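PDB 4D7K: 8-amino-8-demethylriboflavin N,N-dimethyltransferase from Streptomyces davawensis, which catalyses two successive S-adenosylmethionine-dependent methylations of 8-amino-8-demethylriboflavin, the last steps in making the antibiotic roseoflavin. Local coordinates for residues Gly118-Ser123 against Met302-Glu307; Asp285-Glu290 against Val328-Ala333; Val33-Leu38 against Met104-Ala109; Asp168-Ser173 against Trp337-Cys342; Arg264-Ile269 against Ala279-Leu284. One frame throughout, in Å; residues are numbered along the deposited sequence.

Contact 1: Gly118-Ser123 against Met302-Glu307; sequences GDLVES and MLVLVE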
# COMPACT_ATOMS: atom_id res chain seq x y z
N GLY A 118 2.54 -1.18 11.35
CA GLY A 118 1.31 -1.67 11.94
C GLY A 118 1.11 -1.16 13.36
O GLY A 118 -0.02 -0.89 13.78
N ASP A 119 2.21 -1.03 14.10
CA ASP A 119 2.18 -0.57 15.49
C ASP A 119 2.13 0.95 15.60
O ASP A 119 2.49 1.52 16.63
CB ASP A 119 3.39 -1.09 16.25
CG ASP A 119 3.03 -2.14 17.28
OD1 ASP A 119 1.86 -2.16 17.73
OD2 ASP A 119 3.91 -2.94 17.65
N LEU A 120 1.67 1.60 14.54
CA LEU A 120 1.60 3.06 14.48
C LEU A 120 0.67 3.62 15.55
O LEU A 120 0.88 4.72 16.06
CB LEU A 120 1.15 3.50 13.09
CG LEU A 120 0.99 4.99 12.83
CD1 LEU A 120 2.31 5.70 12.99
CD2 LEU A 120 0.42 5.22 11.43
N VAL A 121 -0.36 2.85 15.89
CA VAL A 121 -1.33 3.27 16.90
C VAL A 121 -0.72 3.30 18.29
O VAL A 121 -0.88 4.27 19.03
CB VAL A 121 -2.57 2.34 16.91
CG1 VAL A 121 -3.47 2.67 18.08
CG2 VAL A 121 -3.33 2.46 15.60
N GLU A 122 -0.02 2.23 18.66
CA GLU A 122 0.60 2.17 19.98
C GLU A 122 1.71 3.21 20.10
O GLU A 122 1.91 3.78 21.17
CB GLU A 122 1.15 0.76 20.25
CG GLU A 122 0.12 -0.21 20.82
CD GLU A 122 -0.47 0.27 22.14
OE1 GLU A 122 0.11 -0.07 23.20
OE2 GLU A 122 -1.50 0.97 22.12
N SER A 123 2.41 3.47 19.00
CA SER A 123 3.44 4.50 18.98
C SER A 123 2.86 5.89 19.26
O SER A 123 3.41 6.66 20.06
CB SER A 123 4.16 4.50 17.63
OG SER A 123 5.10 5.56 17.55
N MET A 302 9.44 8.85 9.77
CA MET A 302 10.15 9.33 10.94
C MET A 302 9.46 8.85 12.21
O MET A 302 10.12 8.50 13.18
CB MET A 302 10.23 10.85 10.93
CG MET A 302 10.81 11.42 9.65
SD MET A 302 12.60 11.50 9.71
CE MET A 302 12.80 12.78 10.95
N LEU A 303 8.14 8.85 12.19
CA LEU A 303 7.34 8.47 13.34
C LEU A 303 7.45 6.98 13.64
O LEU A 303 7.46 6.56 14.79
CB LEU A 303 5.87 8.85 13.11
CG LEU A 303 4.98 9.15 14.31
CD1 LEU A 303 3.86 10.07 13.89
CD2 LEU A 303 4.42 7.86 14.88
N VAL A 304 7.53 6.18 12.58
CA VAL A 304 7.56 4.73 12.71
C VAL A 304 8.97 4.21 13.02
O VAL A 304 9.14 3.35 13.88
CB VAL A 304 7.04 4.05 11.42
CG1 VAL A 304 7.31 2.56 11.45
CG2 VAL A 304 5.55 4.33 11.24
N LEU A 305 9.96 4.75 12.32
CA LEU A 305 11.30 4.16 12.32
C LEU A 305 12.23 4.74 13.37
O LEU A 305 12.83 4.00 14.15
CB LEU A 305 11.94 4.30 10.94
CG LEU A 305 11.28 3.53 9.80
CD1 LEU A 305 11.93 3.89 8.47
CD2 LEU A 305 11.35 2.03 10.05
N VAL A 306 12.36 6.06 13.39
CA VAL A 306 13.36 6.70 14.24
C VAL A 306 12.76 7.59 15.33
O VAL A 306 11.56 7.83 15.37
CB VAL A 306 14.34 7.52 13.41
CG1 VAL A 306 15.08 6.62 12.43
CG2 VAL A 306 13.60 8.62 12.67
N GLU A 307 13.63 8.09 16.20
CA GLU A 307 13.20 8.90 17.33
C GLU A 307 13.30 10.39 17.01
O GLU A 307 12.65 11.23 17.65
CB GLU A 307 14.03 8.56 18.57
CG GLU A 307 13.46 9.05 19.89
CD GLU A 307 14.03 10.39 20.30
OE1 GLU A 307 14.97 10.87 19.64
OE2 GLU A 307 13.55 10.96 21.30
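Leu120 and Val304 bring the two backbones nearest each other, their CA atoms 6.4 Å apart, where the first turn of helix 120-126 meets the last turn of helix 293-305. Asp119 stands at the break between helix 111-118 and the new helix, which its carbonyl helps to start by accepting the Ser123 N-H.

Leu120 carries most of the packing from its side. With CG anti to the backbone N (chi1 179°), it sends CD1 into the angle between two neighbours, 3.6 Å from Leu303 CD2 and 3.9 Å from Val304 CG2, and crosses both side chains at about a right angle. Leu303 CD2 is shared, for Ser123 OG lies 3.6 Å from it. That hydroxyl is not left to a methyl: it is hydrogen-bonded to Val128 O in the loop beyond the helix. Leu303 O, in turn, receives a hydrogen bond from Arg62 of the second subunit, whose Leu66 also packs on Leu120.

All four touching residues are buried and no hydrogen bond joins the two segments, so the contact is held by methyl packing, while Ser123 OG and Leu303 O find their partners in the nearby loop and the second subunit.

Contact 2: Asp285-Glu290 against Val328-Ala333; sequences DSVIGE and VGIHPA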
# COMPACT_ATOMS: atom_id res chain seq x y z
N ASP A 285 16.29 19.93 4.41
CA ASP A 285 15.40 19.18 5.29
C ASP A 285 13.94 19.41 4.91
O ASP A 285 13.63 20.23 4.05
CB ASP A 285 15.63 19.59 6.75
CG ASP A 285 15.22 18.51 7.74
OD1 ASP A 285 14.57 17.52 7.33
OD2 ASP A 285 15.53 18.66 8.94
N SER A 286 13.05 18.66 5.55
CA SER A 286 11.63 18.93 5.48
C SER A 286 11.25 19.83 6.65
O SER A 286 11.60 19.53 7.80
CB SER A 286 10.82 17.64 5.50
OG SER A 286 9.43 17.90 5.40
N VAL A 287 10.57 20.93 6.38
CA VAL A 287 10.25 21.89 7.42
C VAL A 287 8.77 21.86 7.77
O VAL A 287 7.91 22.15 6.93
CB VAL A 287 10.65 23.32 6.99
CG1 VAL A 287 10.28 24.33 8.06
CG2 VAL A 287 12.15 23.37 6.70
N ILE A 288 8.48 21.50 9.02
CA ILE A 288 7.11 21.43 9.52
C ILE A 288 6.41 22.77 9.35
O ILE A 288 6.91 23.80 9.80
CB ILE A 288 7.07 21.02 11.01
CG1 ILE A 288 7.75 19.66 11.22
CG2 ILE A 288 5.63 20.99 11.51
CD1 ILE A 288 7.00 18.51 10.59
N GLY A 289 5.26 22.74 8.69
CA GLY A 289 4.49 23.95 8.44
C GLY A 289 4.82 24.57 7.10
O GLY A 289 4.11 25.46 6.62
N GLU A 290 5.91 24.12 6.49
CA GLU A 290 6.34 24.65 5.20
C GLU A 290 6.81 23.53 4.28
O GLU A 290 7.83 23.65 3.59
CB GLU A 290 7.44 25.70 5.38
CG GLU A 290 6.96 26.94 6.14
CD GLU A 290 8.05 27.95 6.36
OE1 GLU A 290 8.66 28.39 5.36
OE2 GLU A 290 8.31 28.31 7.54
N VAL A 328 17.92 33.48 5.91
CA VAL A 328 17.68 34.37 4.78
C VAL A 328 16.37 33.97 4.10
O VAL A 328 15.59 34.83 3.68
CB VAL A 328 18.84 34.32 3.76
CG1 VAL A 328 18.54 35.19 2.56
CG2 VAL A 328 20.13 34.75 4.42
N GLY A 329 16.14 32.67 4.01
CA GLY A 329 14.90 32.16 3.44
C GLY A 329 14.84 30.64 3.45
O GLY A 329 15.86 29.97 3.49
N ILE A 330 13.62 30.11 3.41
CA ILE A 330 13.42 28.67 3.29
C ILE A 330 12.81 28.37 1.93
O ILE A 330 11.60 28.51 1.73
CB ILE A 330 12.52 28.13 4.41
CG1 ILE A 330 13.14 28.45 5.78
CG2 ILE A 330 12.31 26.63 4.25
CD1 ILE A 330 12.36 27.90 6.95
N HIS A 331 13.65 27.96 0.98
CA HIS A 331 13.22 27.77 -0.40
C HIS A 331 12.68 26.36 -0.61
O HIS A 331 13.38 25.38 -0.34
CB HIS A 331 14.37 28.03 -1.36
CG HIS A 331 15.13 29.28 -1.06
ND1 HIS A 331 14.92 30.47 -1.73
CD2 HIS A 331 16.12 29.53 -0.16
CE1 HIS A 331 15.74 31.39 -1.26
NE2 HIS A 331 16.47 30.85 -0.31
N PRO A 332 11.44 26.26 -1.10
CA PRO A 332 10.81 24.97 -1.40
C PRO A 332 11.57 24.20 -2.49
O PRO A 332 11.86 24.77 -3.54
CB PRO A 332 9.41 25.36 -1.89
CG PRO A 332 9.19 26.74 -1.38
CD PRO A 332 10.54 27.39 -1.37
N ALA A 333 11.88 22.94 -2.22
CA ALA A 333 12.56 22.09 -3.19
C ALA A 333 11.67 20.90 -3.52
O ALA A 333 11.92 19.78 -3.07
CB ALA A 333 13.91 21.62 -2.66
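Val287 and Ile330 reach for each other tip to tip, meeting through one methyl each. The touching atoms are Val287 CG2 and Ile330 CG2, 4.1 Å apart; Val287 places CG1 anti to its backbone N (chi1 178°), which leaves CG2 on the side that faces the strand.

Glu290 comes in differently. Its chain, extended beyond CG, runs over Ile330 at about a right angle, which brings the carboxylate across the isoleucine: Glu290 OE1 is 4.0 Å from Ile330 CB, and both oxygens lie near CD1. The charge is not spent on this apolar neighbour, because Glu290 OE1 forms a salt bridge with Arg313 of helix 313-322, which itself packs against Ile330. Ile330 thus has the valine methyl at its CG2 and the carboxylate near its CB and CD1.

A type II beta turn sets the two partners on the loop side. It runs from Val287 to Glu290 and is closed by Glu290 N to Val287 O at 2.8 Å, with Gly289 taking the positive phi (93°) of its third position. In the strand, His331 leaves the backbone away from the loop, and its NE2 is hydrogen-bonded to Glu341 OE1, while its ring meets Phe174 edge-to-face.

Farther along, Val328 and Gly329 both face Glu341 in a classic beta bulge. A loop leaving strand 280-285 packed on the outermost strand 325-333, over the intervening strand 337-344, belongs to the antiparallel end of the class I methyltransferase sheet, with its strand order 3-2-1-4-5-7-6.

Contact 3: Val33-Leu38 against Met104-Ala109; sequences VAKLHL and MTTFFA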
# COMPACT_ATOMS: atom_id res chain seq x y z
N VAL A 33 7.86 -10.66 -5.75
CA VAL A 33 8.56 -10.79 -7.02
C VAL A 33 10.05 -10.49 -6.86
O VAL A 33 10.91 -11.22 -7.35
CB VAL A 33 7.94 -9.87 -8.10
CG1 VAL A 33 8.93 -9.63 -9.23
CG2 VAL A 33 6.63 -10.46 -8.63
N ALA A 34 10.35 -9.41 -6.14
CA ALA A 34 11.73 -9.02 -5.93
C ALA A 34 12.47 -10.00 -5.02
O ALA A 34 13.63 -10.33 -5.29
CB ALA A 34 11.79 -7.61 -5.36
N LYS A 35 11.81 -10.48 -3.97
CA LYS A 35 12.44 -11.40 -3.02
C LYS A 35 12.77 -12.74 -3.67
O LYS A 35 13.71 -13.42 -3.27
CB LYS A 35 11.55 -11.63 -1.79
CG LYS A 35 11.28 -10.38 -0.96
CD LYS A 35 12.55 -9.76 -0.42
CE LYS A 35 13.21 -10.65 0.62
NZ LYS A 35 14.35 -9.95 1.26
N LEU A 36 11.99 -13.12 -4.68
CA LEU A 36 12.23 -14.36 -5.38
C LEU A 36 13.26 -14.16 -6.49
O LEU A 36 13.60 -15.10 -7.21
CB LEU A 36 10.92 -14.91 -5.96
CG LEU A 36 9.98 -15.52 -4.92
CD1 LEU A 36 8.61 -15.72 -5.52
CD2 LEU A 36 10.55 -16.84 -4.44
N HIS A 37 13.74 -12.93 -6.63
CA HIS A 37 14.72 -12.55 -7.64
C HIS A 37 14.26 -12.89 -9.05
O HIS A 37 15.06 -13.15 -9.95
CB HIS A 37 16.07 -13.22 -7.34
CG HIS A 37 16.76 -12.64 -6.15
ND1 HIS A 37 16.78 -13.26 -4.92
CD2 HIS A 37 17.43 -11.47 -5.99
CE1 HIS A 37 17.45 -12.51 -4.06
NE2 HIS A 37 17.85 -11.42 -4.68
N LEU A 38 12.94 -12.87 -9.24
CA LEU A 38 12.34 -13.06 -10.56
C LEU A 38 12.82 -12.04 -11.61
O LEU A 38 13.04 -12.42 -12.76
CB LEU A 38 10.82 -13.03 -10.46
CG LEU A 38 10.24 -14.24 -9.73
CD1 LEU A 38 8.75 -14.10 -9.51
CD2 LEU A 38 10.54 -15.51 -10.50
N MET A 104 13.86 0.36 -2.13
CA MET A 104 12.68 0.95 -1.51
C MET A 104 11.46 0.02 -1.62
O MET A 104 10.56 0.06 -0.78
CB MET A 104 12.35 2.30 -2.13
CG MET A 104 11.71 2.22 -3.50
SD MET A 104 11.05 3.80 -4.06
CE MET A 104 12.56 4.77 -4.18
N THR A 105 11.45 -0.83 -2.64
CA THR A 105 10.30 -1.69 -2.90
C THR A 105 10.31 -2.91 -1.98
O THR A 105 9.25 -3.45 -1.66
CB THR A 105 10.27 -2.11 -4.39
OG1 THR A 105 10.30 -0.94 -5.21
CG2 THR A 105 9.02 -2.90 -4.72
N THR A 106 11.49 -3.33 -1.53
CA THR A 106 11.60 -4.47 -0.63
C THR A 106 11.66 -4.09 0.85
O THR A 106 11.06 -4.78 1.68
CB THR A 106 12.84 -5.33 -0.95
OG1 THR A 106 14.01 -4.51 -0.96
CG2 THR A 106 12.68 -6.01 -2.31
N PHE A 107 12.38 -3.02 1.18
CA PHE A 107 12.62 -2.69 2.59
C PHE A 107 11.34 -2.42 3.38
O PHE A 107 11.15 -2.97 4.47
CB PHE A 107 13.54 -1.47 2.72
CG PHE A 107 13.70 -1.00 4.15
CD1 PHE A 107 14.50 -1.70 5.04
CD2 PHE A 107 13.03 0.12 4.61
CE1 PHE A 107 14.63 -1.28 6.35
CE2 PHE A 107 13.16 0.54 5.92
CZ PHE A 107 13.96 -0.16 6.79
N PHE A 108 10.47 -1.58 2.83
CA PHE A 108 9.27 -1.15 3.54
C PHE A 108 8.19 -2.22 3.60
O PHE A 108 7.11 -1.99 4.14
CB PHE A 108 8.72 0.13 2.91
CG PHE A 108 9.64 1.31 3.05
CD1 PHE A 108 9.65 2.06 4.21
CD2 PHE A 108 10.54 1.63 2.04
CE1 PHE A 108 10.51 3.13 4.36
CE2 PHE A 108 11.40 2.69 2.18
CZ PHE A 108 11.39 3.44 3.34
N ALA A 109 8.48 -3.39 3.04
CA ALA A 109 7.53 -4.49 3.06
C ALA A 109 8.12 -5.70 3.76
O ALA A 109 7.50 -6.76 3.82
CB ALA A 109 7.10 -4.85 1.65
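Ala34 meets Thr106 between two segments whose flat groups pack within their own segment. One face of the His37 ring lies over Ala34 O, which is 3.9 Å above the plane and displaced toward the rim. On the other segment the Phe108 ring carries Phe107 CD2 over its centre, 3.7 Å above the plane, and has Met104 O in plane at its edge; Phe108 CD2 in turn sits in plane at the edge of the Phe107 ring. Lys25 of the second subunit adds a cation-pi contact to Phe108.

The contact itself is a methyl pair: Ala34 CB and Thr106 CG2 are 3.6 Å apart. With OG1 between the backbone N and the carbonyl carbon (chi1 54°), the methyl CG2 of Thr106 is left facing Ala34, and the hydroxyl bonds back to Arg102 O within its own helix. The aliphatic part of Lys35 also borders the methyl, its CD 4.2 Å from Thr106 CG2, while NZ continues to salt bridges with Glu110, Glu150 and Glu154. Three carboxylates so close would be expected to stabilise the protonated amine.

Just beyond, helix 13-35 ends in a Schellman motif. His37 takes a positive phi, Leu38 N bonds Val33 O at 3.2 Å and His37 N bonds Ala34 O at 2.9 Å; the latter carbonyl also accepts from Arg102. The short helix 38-41 follows directly. This helix-to-helix packing joins the long first helix of the O-methyltransferase dimerisation domain to helix 102-107, on the way to the catalytic domain.

Contact 4: Asp168-Ser173 against Trp337-Cys342; sequences DDFLTS and WAVIEC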
# COMPACT_ATOMS: atom_id res chain seq x y z
N ASP A 168 17.00 16.33 -8.76
CA ASP A 168 16.65 17.50 -9.56
C ASP A 168 15.88 18.55 -8.76
O ASP A 168 16.05 19.75 -8.98
CB ASP A 168 15.85 17.08 -10.79
CG ASP A 168 16.66 16.26 -11.77
OD1 ASP A 168 17.90 16.44 -11.81
OD2 ASP A 168 16.07 15.44 -12.50
N ASP A 169 15.06 18.09 -7.82
CA ASP A 169 14.24 18.99 -7.01
C ASP A 169 15.09 20.01 -6.25
O ASP A 169 14.66 21.15 -6.05
CB ASP A 169 13.39 18.19 -6.02
CG ASP A 169 12.15 17.58 -6.67
OD1 ASP A 169 11.74 18.08 -7.74
OD2 ASP A 169 11.59 16.62 -6.11
N PHE A 170 16.29 19.61 -5.83
CA PHE A 170 17.19 20.54 -5.17
C PHE A 170 17.90 21.43 -6.17
O PHE A 170 17.94 22.65 -6.01
CB PHE A 170 18.23 19.78 -4.33
CG PHE A 170 17.67 19.18 -3.08
CD1 PHE A 170 17.30 19.97 -2.01
CD2 PHE A 170 17.51 17.80 -2.97
CE1 PHE A 170 16.78 19.42 -0.86
CE2 PHE A 170 17.00 17.24 -1.82
CZ PHE A 170 16.63 18.04 -0.77
N LEU A 171 18.44 20.82 -7.22
CA LEU A 171 19.31 21.52 -8.17
C LEU A 171 18.56 22.53 -9.04
O LEU A 171 19.18 23.34 -9.71
CB LEU A 171 20.04 20.52 -9.05
CG LEU A 171 21.03 19.62 -8.31
CD1 LEU A 171 21.73 18.66 -9.27
CD2 LEU A 171 22.03 20.47 -7.55
N THR A 172 17.23 22.47 -9.03
CA THR A 172 16.44 23.39 -9.83
C THR A 172 15.69 24.41 -8.97
O THR A 172 15.04 25.30 -9.50
CB THR A 172 15.42 22.65 -10.71
OG1 THR A 172 14.47 21.97 -9.87
CG2 THR A 172 16.11 21.64 -11.61
N SER A 173 15.80 24.27 -7.65
CA SER A 173 15.02 25.12 -6.75
C SER A 173 15.90 26.13 -6.01
O SER A 173 15.40 27.07 -5.40
CB SER A 173 14.26 24.26 -5.75
OG SER A 173 13.42 23.33 -6.42
N TRP A 337 10.96 18.53 0.42
CA TRP A 337 12.18 19.09 0.97
C TRP A 337 12.27 20.59 0.74
O TRP A 337 11.53 21.17 -0.05
CB TRP A 337 13.39 18.39 0.38
CG TRP A 337 13.26 16.90 0.38
CD1 TRP A 337 13.10 16.09 -0.70
CD2 TRP A 337 13.26 16.04 1.53
NE1 TRP A 337 13.01 14.78 -0.30
CE2 TRP A 337 13.10 14.72 1.07
CE3 TRP A 337 13.39 16.26 2.91
CZ2 TRP A 337 13.06 13.62 1.93
CZ3 TRP A 337 13.34 15.17 3.76
CH2 TRP A 337 13.18 13.87 3.27
N ALA A 338 13.20 21.22 1.45
CA ALA A 338 13.42 22.64 1.32
C ALA A 338 14.89 22.96 1.56
O ALA A 338 15.59 22.22 2.24
CB ALA A 338 12.55 23.40 2.31
N VAL A 339 15.35 24.07 0.99
CA VAL A 339 16.69 24.54 1.28
C VAL A 339 16.63 25.72 2.23
O VAL A 339 16.17 26.80 1.86
CB VAL A 339 17.45 24.94 0.01
CG1 VAL A 339 18.81 25.52 0.36
CG2 VAL A 339 17.61 23.73 -0.90
N ILE A 340 17.07 25.50 3.47
CA ILE A 340 17.13 26.57 4.45
C ILE A 340 18.42 27.35 4.26
O ILE A 340 19.49 26.87 4.58
CB ILE A 340 17.07 26.02 5.90
CG1 ILE A 340 15.84 25.14 6.09
CG2 ILE A 340 17.06 27.17 6.90
CD1 ILE A 340 15.72 24.54 7.48
N GLU A 341 18.30 28.56 3.73
CA GLU A 341 19.48 29.39 3.51
C GLU A 341 19.79 30.22 4.75
O GLU A 341 18.98 31.05 5.17
CB GLU A 341 19.28 30.30 2.29
CG GLU A 341 20.51 31.11 1.92
CD GLU A 341 20.22 32.13 0.85
OE1 GLU A 341 19.14 32.06 0.22
OE2 GLU A 341 21.07 33.02 0.63
N CYS A 342 20.97 30.00 5.33
CA CYS A 342 21.35 30.68 6.57
C CYS A 342 22.58 31.56 6.38
O CYS A 342 23.51 31.21 5.66
CB CYS A 342 21.62 29.66 7.68
SG CYS A 342 20.25 28.54 8.01
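Where Phe170 leans on Trp337, its helix finishes on a carbonyl gripped twice. Asp168 O accepts both from Thr172 N, at 3.0 Å, and from Thr172 OG1, at 2.9 Å, the hydroxyl lying above the carbonyl plane. Ser173 closes the turn as well, its N bonding Phe170 O at 3.1 Å, and these bonds hold the end of helix 167-171 that presents the phenyl ring.

Phe170, with CG anti to its carbonyl carbon (chi1 -73°), lets its ring tip do the touching: CZ is 3.5 Å from Trp337 CB and 3.7 Å from Trp337 CG. The phenyl and the five-membered ring of the indole are tilted by 26°, but their centroids are 5.5 Å apart, so the rings slide past each other with little overlap. Val339 CG2 meets the phenyl edge in plane, 3.9 Å from Phe170 CD1. Phe166 completes the surroundings of Trp337 edge-to-face, and Leu284 and Ala333, from the two strands beside 337-344, also touch Phe170.

One phenylalanine at a helix end thus touches residues of three adjacent strands, a helix-on-sheet packing that belongs to the layered alpha/beta core of class I methyltransferases.

Contact 5: Arg264-Ile269 against Ala279-Leu284; sequences RLLVRI and ARLLIL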
# COMPACT_ATOMS: atom_id res chain seq x y z
N ARG A 264 26.34 23.29 19.22
CA ARG A 264 27.80 23.21 19.20
C ARG A 264 28.33 23.03 17.78
O ARG A 264 29.26 23.72 17.37
CB ARG A 264 28.29 22.07 20.09
CG ARG A 264 28.02 22.29 21.58
CD ARG A 264 28.78 21.30 22.45
NE ARG A 264 28.33 19.92 22.26
CZ ARG A 264 29.05 18.96 21.70
NH1 ARG A 264 30.28 19.23 21.26
NH2 ARG A 264 28.56 17.74 21.57
N LEU A 265 27.72 22.11 17.04
CA LEU A 265 28.09 21.87 15.65
C LEU A 265 27.86 23.11 14.79
O LEU A 265 28.68 23.46 13.95
CB LEU A 265 27.30 20.69 15.08
CG LEU A 265 27.52 20.36 13.60
CD1 LEU A 265 28.98 20.04 13.33
CD2 LEU A 265 26.63 19.20 13.18
N LEU A 266 26.73 23.77 15.02
CA LEU A 266 26.39 24.98 14.27
C LEU A 266 27.36 26.12 14.58
O LEU A 266 27.71 26.91 13.70
CB LEU A 266 24.96 25.40 14.57
CG LEU A 266 23.86 24.46 14.06
CD1 LEU A 266 22.54 24.78 14.73
CD2 LEU A 266 23.74 24.54 12.55
N VAL A 267 27.81 26.20 15.84
CA VAL A 267 28.77 27.21 16.26
C VAL A 267 30.13 26.97 15.60
O VAL A 267 30.81 27.91 15.18
CB VAL A 267 28.93 27.23 17.80
CG1 VAL A 267 30.12 28.08 18.21
CG2 VAL A 267 27.67 27.76 18.46
N ARG A 268 30.52 25.70 15.51
CA ARG A 268 31.77 25.32 14.86
C ARG A 268 31.77 25.64 13.37
O ARG A 268 32.78 26.06 12.81
CB ARG A 268 32.05 23.83 15.08
CG ARG A 268 32.67 23.52 16.43
CD ARG A 268 34.12 23.98 16.50
NE ARG A 268 34.97 23.28 15.54
CZ ARG A 268 35.41 23.81 14.40
NH1 ARG A 268 35.09 25.06 14.08
NH2 ARG A 268 36.18 23.10 13.59
N ILE A 269 30.62 25.43 12.73
CA ILE A 269 30.48 25.80 11.33
C ILE A 269 30.57 27.32 11.19
O ILE A 269 31.24 27.83 10.30
CB ILE A 269 29.14 25.30 10.74
CG1 ILE A 269 29.10 23.77 10.75
CG2 ILE A 269 28.94 25.83 9.32
CD1 ILE A 269 27.77 23.20 10.31
N ALA A 279 28.99 34.04 2.16
CA ALA A 279 29.09 32.66 2.61
C ALA A 279 27.78 32.21 3.25
O ALA A 279 27.19 32.95 4.04
CB ALA A 279 30.25 32.50 3.59
N ARG A 280 27.33 31.01 2.92
CA ARG A 280 26.06 30.51 3.43
C ARG A 280 26.17 29.13 4.06
O ARG A 280 27.01 28.32 3.68
CB ARG A 280 25.01 30.47 2.32
CG ARG A 280 24.61 31.83 1.77
CD ARG A 280 23.78 32.62 2.77
NE ARG A 280 23.31 33.88 2.20
CZ ARG A 280 23.95 35.04 2.32
NH1 ARG A 280 25.09 35.12 2.99
NH2 ARG A 280 23.44 36.13 1.76
N LEU A 281 25.29 28.88 5.03
CA LEU A 281 25.03 27.54 5.52
C LEU A 281 23.68 27.11 4.95
O LEU A 281 22.66 27.74 5.22
CB LEU A 281 25.02 27.50 7.05
CG LEU A 281 24.48 26.23 7.71
CD1 LEU A 281 25.26 25.00 7.27
CD2 LEU A 281 24.51 26.37 9.22
N LEU A 282 23.68 26.05 4.15
CA LEU A 282 22.45 25.56 3.54
C LEU A 282 21.99 24.27 4.21
O LEU A 282 22.66 23.25 4.12
CB LEU A 282 22.64 25.33 2.04
CG LEU A 282 23.34 26.45 1.26
CD1 LEU A 282 23.53 26.03 -0.19
CD2 LEU A 282 22.58 27.77 1.35
N ILE A 283 20.85 24.32 4.89
CA ILE A 283 20.32 23.14 5.55
C ILE A 283 19.19 22.52 4.73
O ILE A 283 18.16 23.15 4.49
CB ILE A 283 19.83 23.44 6.97
CG1 ILE A 283 20.95 24.09 7.79
CG2 ILE A 283 19.35 22.17 7.66
CD1 ILE A 283 20.58 24.36 9.24
N LEU A 284 19.40 21.29 4.30
CA LEU A 284 18.43 20.59 3.48
C LEU A 284 17.59 19.67 4.36
O LEU A 284 18.11 18.75 4.99
CB LEU A 284 19.13 19.80 2.37
CG LEU A 284 19.59 20.54 1.10
CD1 LEU A 284 20.49 21.73 1.40
CD2 LEU A 284 20.29 19.58 0.16
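Apolar packing carries the contact, and Leu281 is its centre. Leu266 CD2 meets Leu281 CD2 at 3.9 Å, the two side chains crossing at about a right angle, while Ile269 CG2 approaches the other branch, Leu281 CD1, at 4.3 Å. In Leu281, with CG anti to the backbone N (chi1 168°), the forked end is carried to the helix, one methyl for each partner. Leu266 and Ile269 lie three residues apart, on one face of helix 259-270, and both also touch Leu250 of strand 247-251.

Polar interactions stay off this buried surface. Within the helix, Ile269 N bonds Leu265 O at 3.0 Å. At the start of the strand, Arg280 curls back: NH1 bonds Ala279 O at 3.2 Å, from well above that carbonyl's plane although the oxygen lies close to the guanidinium plane, and NH1 also reaches Pro277 O. Arg280 NE forms a salt bridge with Glu341 OE2 on strand 337-344, so several partners fix the guanidinium's rotation.

Helix 259-270 packed on strand 280-285, which runs parallel to its neighbour 247-251, is the beta-alpha-beta crossover of a Rossmann-like methyltransferase; Phe237, predicted to bind S-adenosylmethionine, has its side chain about 8 Å from that of Ile269.

From the N terminus, contact 3 closes first, tying the long dimerisation helix to helix 102-107 before contact 1 opens at Gly118. Contact 4 opens next, at Asp168, and contact 5 then forms and closes inside both of these still-open loops. Contact 2 starts at Asp285, directly after contact 5 ends. The return of the chain at 302-307 closes contact 1, which therefore crosses contacts 2 and 4; contact 2 then closes inside contact 4, which closes last. Contacts 2, 4 and 5 meet on neighbouring strands of the catalytic sheet; contacts 1 and 3 touch the second subunit at many residues, and contact 2 at one, linking helical parts to the dimer interface.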